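Local structure of enoyl-CoA hydratase (5KJP) at residues A129-A134 / P174-H179; P209-A214 / V239-S244. The protein probably catalyses the reversible addition of water to the double bond of 2-enoyl-CoA thioesters in fatty acid metabolism. All coordinates share one frame; numbering follows the deposited sequence.

Contact 1 of 2, residues A129-A134 / P174-H179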
loop_
_atom_site.group_PDB
_atom_site.type_symbol
_atom_site.label_atom_id
_atom_site.label_comp_id
_atom_site.label_asym_id
_atom_site.label_seq_id
_atom_site.Cartn_x
_atom_site.Cartn_y
_atom_site.Cartn_z
ATOM N N ALA A 129 1.517 19.507 -4.997
ATOM C CA ALA A 129 0.746 19.791 -6.202
ATOM C C ALA A 129 -0.311 20.864 -5.977
ATOM O O ALA A 129 -0.973 20.900 -4.933
ATOM C CB ALA A 129 0.094 18.506 -6.723
ATOM N N ALA A 130 -0.462 21.739 -6.964
ATOM C CA ALA A 130 -1.535 22.727 -6.948
ATOM C C ALA A 130 -2.886 22.024 -6.947
ATOM O O ALA A 130 -3.031 20.953 -7.527
ATOM C CB ALA A 130 -1.419 23.666 -8.145
ATOM N N ARG A 131 -3.875 22.631 -6.298
ATOM C CA ARG A 131 -5.197 22.025 -6.183
ATOM C C ARG A 131 -5.875 21.846 -7.538
ATOM O O ARG A 131 -6.805 21.053 -7.670
ATOM C CB ARG A 131 -6.085 22.869 -5.259
ATOM C CG ARG A 131 -5.660 22.809 -3.803
ATOM C CD ARG A 131 -6.605 23.581 -2.890
ATOM N NE ARG A 131 -6.200 23.434 -1.494
ATOM C CZ ARG A 131 -6.593 22.438 -0.706
ATOM N NH1 ARG A 131 -7.417 21.508 -1.174
ATOM N NH2 ARG A 131 -6.170 22.378 0.551
ATOM N N ASP A 132 -5.417 22.583 -8.548
ATOM C CA ASP A 132 -6.020 22.476 -9.873
ATOM C C ASP A 132 -5.123 21.728 -10.854
ATOM O O ASP A 132 -5.340 21.780 -12.065
ATOM C CB ASP A 132 -6.360 23.867 -10.421
ATOM C CG ASP A 132 -5.136 24.750 -10.574
ATOM O OD1 ASP A 132 -4.081 24.421 -9.992
ATOM O OD2 ASP A 132 -5.237 25.783 -11.268
ATOM N N SER A 133 -4.122 21.027 -10.336
ATOM C CA SER A 133 -3.246 20.248 -11.204
ATOM C C SER A 133 -3.828 18.848 -11.423
ATOM O O SER A 133 -4.810 18.463 -10.779
ATOM C CB SER A 133 -1.824 20.166 -10.629
ATOM O OG SER A 133 -1.775 19.455 -9.403
ATOM N N ALA A 134 -3.236 18.094 -12.339
ATOM C CA ALA A 134 -3.700 16.734 -12.608
ATOM C C ALA A 134 -2.568 15.837 -13.080
ATOM O O ALA A 134 -1.601 16.300 -13.705
ATOM C CB ALA A 134 -4.813 16.750 -13.633
ATOM N N PRO A 174 -7.107 14.003 -10.793
ATOM C CA PRO A 174 -7.044 15.362 -10.243
ATOM C C PRO A 174 -6.214 15.390 -8.963
ATOM O O PRO A 174 -6.209 14.414 -8.202
ATOM C CB PRO A 174 -8.513 15.708 -9.968
ATOM C CG PRO A 174 -9.307 14.742 -10.816
ATOM C CD PRO A 174 -8.484 13.486 -10.826
ATOM N N ALA A 175 -5.510 16.492 -8.739
ATOM C CA ALA A 175 -4.612 16.610 -7.592
ATOM C C ALA A 175 -5.302 16.345 -6.256
ATOM O O ALA A 175 -4.707 15.742 -5.357
ATOM C CB ALA A 175 -3.978 17.982 -7.573
ATOM N N GLU A 176 -6.545 16.798 -6.108
ATOM C CA GLU A 176 -7.208 16.661 -4.816
ATOM C C GLU A 176 -7.482 15.187 -4.506
ATOM O O GLU A 176 -7.267 14.735 -3.382
ATOM C CB GLU A 176 -8.487 17.501 -4.771
ATOM C CG GLU A 176 -8.164 18.993 -4.674
ATOM C CD GLU A 176 -9.357 19.859 -4.318
ATOM O OE1 GLU A 176 -10.478 19.548 -4.771
ATOM O OE2 GLU A 176 -9.163 20.856 -3.587
ATOM N N ARG A 177 -7.916 14.440 -5.513
ATOM C CA ARG A 177 -8.048 12.990 -5.397
ATOM C C ARG A 177 -6.689 12.329 -5.139
ATOM O O ARG A 177 -6.574 11.412 -4.324
ATOM C CB ARG A 177 -8.677 12.413 -6.668
ATOM C CG ARG A 177 -8.797 10.897 -6.674
ATOM C CD ARG A 177 -10.024 10.401 -5.929
ATOM N NE ARG A 177 -10.235 8.980 -6.191
ATOM C CZ ARG A 177 -10.423 8.065 -5.248
ATOM N NH1 ARG A 177 -10.443 8.424 -3.968
ATOM N NH2 ARG A 177 -10.603 6.793 -5.588
ATOM N N ALA A 178 -5.665 12.793 -5.850
ATOM C CA ALA A 178 -4.314 12.272 -5.667
ATOM C C ALA A 178 -3.818 12.478 -4.232
ATOM O O ALA A 178 -3.077 11.649 -3.699
ATOM C CB ALA A 178 -3.359 12.920 -6.662
ATOM N N HIS A 179 -4.231 13.578 -3.602
ATOM C CA HIS A 179 -3.903 13.806 -2.202
ATOM C C HIS A 179 -4.654 12.827 -1.295
ATOM O O HIS A 179 -4.078 12.293 -0.343
ATOM C CB HIS A 179 -4.217 15.247 -1.801
ATOM C CG HIS A 179 -3.954 15.537 -0.355
ATOM N ND1 HIS A 179 -2.682 15.695 0.150
ATOM C CD2 HIS A 179 -4.799 15.674 0.692
ATOM C CE1 HIS A 179 -2.755 15.929 1.449
ATOM N NE2 HIS A 179 -4.025 15.921 1.806
HETATM O O HOH W 1 -7.906 18.586 -8.023
#
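Ala175, in the first turn of helix 175-180, sets its methyl group into the bend that follows strand 126-130. The apolar part of the contact is small. Ala175 CB lies 4.2 Å from Ala129 CB. The same methyl is packed closely among polar atoms, without bonding to them. Ala175 CB lies 3.1 Å from Ala130 O. Ala175 CB is 3.2 Å from Ser133 OG. Leu187 of strand 186-188 touches Ala175 as well.

Hydrogen bonds shape the turn and join it to the helix. Ala130 to Ser133 form a type I beta turn, and Ala130 O accepts both Ser133 N and the side-chain donor Ser133 OG. Ser133 OG donates to Ala130 O at 2.7 Å, in the carbonyl plane on a lone pair. It gets there because OG stands between the backbone N and the carbonyl carbon (chi1 65°). Across the segments, Ala175 N donates to Ser133 O at 2.9 Å. Next to it, Ala134 and Pro174 form an antiparallel non-hydrogen-bonded pair. Pro174 is also the N-cap residue of the helix.

Water extends the link. It donates to Arg131 O and accepts from Glu176 N, an amide of the first helical turn.

The charged pair is exposed at the surface. Arg131 NH1 meets Glu176 OE2 at 3.0 Å in a hydrogen-bonded salt bridge. NH1 comes to the anti side of OE2, tilted 25° out of the carboxylate plane, while OE2 lies near the guanidinium plane. The two planes stand 86° apart. The turn leaving core strand 126-130 is thus joined to the start of helix 175-180 by a direct amide bond, a water bridge and an exposed ion pair.

Contact 2 of 2, residues P209-A214 / V239-S244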
loop_
_atom_site.group_PDB
_atom_site.type_symbol
_atom_site.label_atom_id
_atom_site.label_comp_id
_atom_site.label_asym_id
_atom_site.label_seq_id
_atom_site.Cartn_x
_atom_site.Cartn_y
_atom_site.Cartn_z
ATOM N N PRO A 209 21.862 15.742 7.537
ATOM C CA PRO A 209 21.980 15.319 6.132
ATOM C C PRO A 209 22.319 13.828 5.970
ATOM O O PRO A 209 21.744 13.168 5.105
ATOM C CB PRO A 209 23.106 16.209 5.588
ATOM C CG PRO A 209 23.851 16.689 6.799
ATOM C CD PRO A 209 22.810 16.817 7.873
ATOM N N LEU A 210 23.221 13.298 6.789
ATOM C CA LEU A 210 23.526 11.868 6.713
ATOM C C LEU A 210 22.321 11.026 7.118
ATOM O O LEU A 210 22.060 9.977 6.534
ATOM C CB LEU A 210 24.724 11.517 7.598
ATOM C CG LEU A 210 26.025 12.246 7.260
ATOM C CD1 LEU A 210 27.086 11.964 8.320
ATOM C CD2 LEU A 210 26.512 11.851 5.863
ATOM N N ALA A 211 21.595 11.493 8.128
ATOM C CA ALA A 211 20.435 10.765 8.628
ATOM C C ALA A 211 19.297 10.801 7.611
ATOM O O ALA A 211 18.615 9.803 7.398
ATOM C CB ALA A 211 19.983 11.338 9.971
ATOM N N VAL A 212 19.112 11.952 6.972
ATOM C CA VAL A 212 18.088 12.099 5.940
ATOM C C VAL A 212 18.366 11.171 4.754
ATOM O O VAL A 212 17.472 10.457 4.285
ATOM C CB VAL A 212 17.999 13.570 5.463
ATOM C CG1 VAL A 212 17.260 13.672 4.137
ATOM C CG2 VAL A 212 17.329 14.441 6.536
ATOM N N VAL A 213 19.612 11.153 4.291
ATOM C CA VAL A 213 19.961 10.335 3.136
ATOM C C VAL A 213 19.855 8.856 3.494
ATOM O O VAL A 213 19.352 8.056 2.700
ATOM C CB VAL A 213 21.374 10.664 2.609
ATOM C CG1 VAL A 213 21.940 9.513 1.782
ATOM C CG2 VAL A 213 21.340 11.958 1.794
ATOM N N ALA A 214 20.299 8.497 4.698
ATOM C CA ALA A 214 20.211 7.110 5.154
ATOM C C ALA A 214 18.765 6.669 5.300
ATOM O O ALA A 214 18.426 5.520 5.019
ATOM C CB ALA A 214 20.945 6.929 6.477
ATOM N N VAL A 239 24.792 2.076 11.097
ATOM C CA VAL A 239 26.014 2.249 11.884
ATOM C C VAL A 239 26.806 3.519 11.521
ATOM O O VAL A 239 27.168 4.277 12.420
ATOM C CB VAL A 239 26.931 1.006 11.770
ATOM C CG1 VAL A 239 28.292 1.278 12.399
ATOM C CG2 VAL A 239 26.266 -0.186 12.434
ATOM N N PRO A 240 27.050 3.779 10.217
ATOM C CA PRO A 240 27.800 5.006 9.908
ATOM C C PRO A 240 27.089 6.285 10.351
ATOM O O PRO A 240 27.754 7.287 10.620
ATOM C CB PRO A 240 27.923 4.966 8.381
ATOM C CG PRO A 240 27.824 3.526 8.038
ATOM C CD PRO A 240 26.811 2.982 9.000
ATOM N N VAL A 241 25.761 6.254 10.431
ATOM C CA VAL A 241 25.019 7.417 10.898
ATOM C C VAL A 241 25.214 7.608 12.401
ATOM O O VAL A 241 25.523 8.710 12.871
ATOM C CB VAL A 241 23.515 7.295 10.580
ATOM C CG1 VAL A 241 22.752 8.477 11.164
ATOM C CG2 VAL A 241 23.306 7.215 9.070
ATOM N N PHE A 242 25.051 6.525 13.155
ATOM C CA PHE A 242 25.126 6.600 14.609
ATOM C C PHE A 242 26.517 6.958 15.132
ATOM O O PHE A 242 26.645 7.454 16.247
ATOM C CB PHE A 242 24.656 5.281 15.224
ATOM C CG PHE A 242 23.174 5.224 15.446
ATOM C CD1 PHE A 242 22.306 5.134 14.372
ATOM C CD2 PHE A 242 22.646 5.283 16.728
ATOM C CE1 PHE A 242 20.936 5.094 14.569
ATOM C CE2 PHE A 242 21.278 5.241 16.931
ATOM C CZ PHE A 242 20.422 5.145 15.849
ATOM N N THR A 243 27.553 6.720 14.330
ATOM C CA THR A 243 28.915 7.039 14.746
ATOM C C THR A 243 29.431 8.320 14.097
ATOM O O THR A 243 30.600 8.663 14.239
ATOM C CB THR A 243 29.887 5.891 14.412
ATOM O OG1 THR A 243 29.870 5.657 13.000
ATOM C CG2 THR A 243 29.487 4.616 15.146
ATOM N N SER A 244 28.556 9.027 13.392
ATOM C CA SER A 244 28.967 10.240 12.690
ATOM C C SER A 244 29.186 11.410 13.641
ATOM O O SER A 244 28.681 11.415 14.764
ATOM C CB SER A 244 27.923 10.627 11.638
ATOM O OG SER A 244 26.676 10.933 12.248
#
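Val241 points its two methyl groups at helix 209-221 from the last turn of helix 230-242. They are divided between two alanines. Val241 CG2 meets Ala214 CB at 3.5 Å and also lies near Leu210 O. Val241 CG1 rests against Ala211, 4.1 Å from Ala211 CA and only slightly farther from its CB. The first torsion explains the split: CG1 is anti to the backbone N (chi1 176°), while CG2 is anti to the carbonyl carbon. Small side chains on the facing helix allow a close approach, with Ala211 and Val241 CA atoms 6.1 Å apart.

A second apolar touch lies beyond the helix end. Leu210 reaches across with CD1, and Leu210 CD1 comes 3.7 Å from Ser244 CB. The OG of Ser244 is a little farther from the same methyl.

The polar bonds stay on one side of the interface. Ser244 OG donates to Val241 O at 2.6 Å, in the carbonyl plane and on a lone pair. Ser244 N donates to the same oxygen, so Val241 O is gripped twice. Ser244 is also the N-cap of helix 245-255. Its OG therefore bonds both to Val241 O, in the last turn of one helix, and to Ala247 N, near the start of the next.

Another subunit adds to the packing. Leu144 of the third subunit packs on Ala211, and Gly143 of that subunit packs on Val241. The contact therefore joins two helices of the C-terminal region beside a subunit interface.

No hydrogen bond crosses between the segments. The chemistry implies cohesion by methyl packing, with the serine hydroxyl linking the two consecutive helices, outside the methyl packing itself.

In the fold
The two contacts lie on opposite sides of the centre of the chain. Their centres are 34 Å apart and their nearest atoms about 19 Å apart, so they do not touch. They follow each other in sequence. Contact 1 belongs to the sheet-based crotonase core, and contact 2 to the helices of the C-terminal region. Both come close to other subunits of the three-chain assembly. At contact 1, Arg177 packs on His179 of the second subunit, and His179 on Arg177 of the third. At contact 2, Val212 packs on Leu168 of the third subunit, and Phe242 on Val145 of that subunit. No catalytic or substrate-binding role can be assigned to either contact.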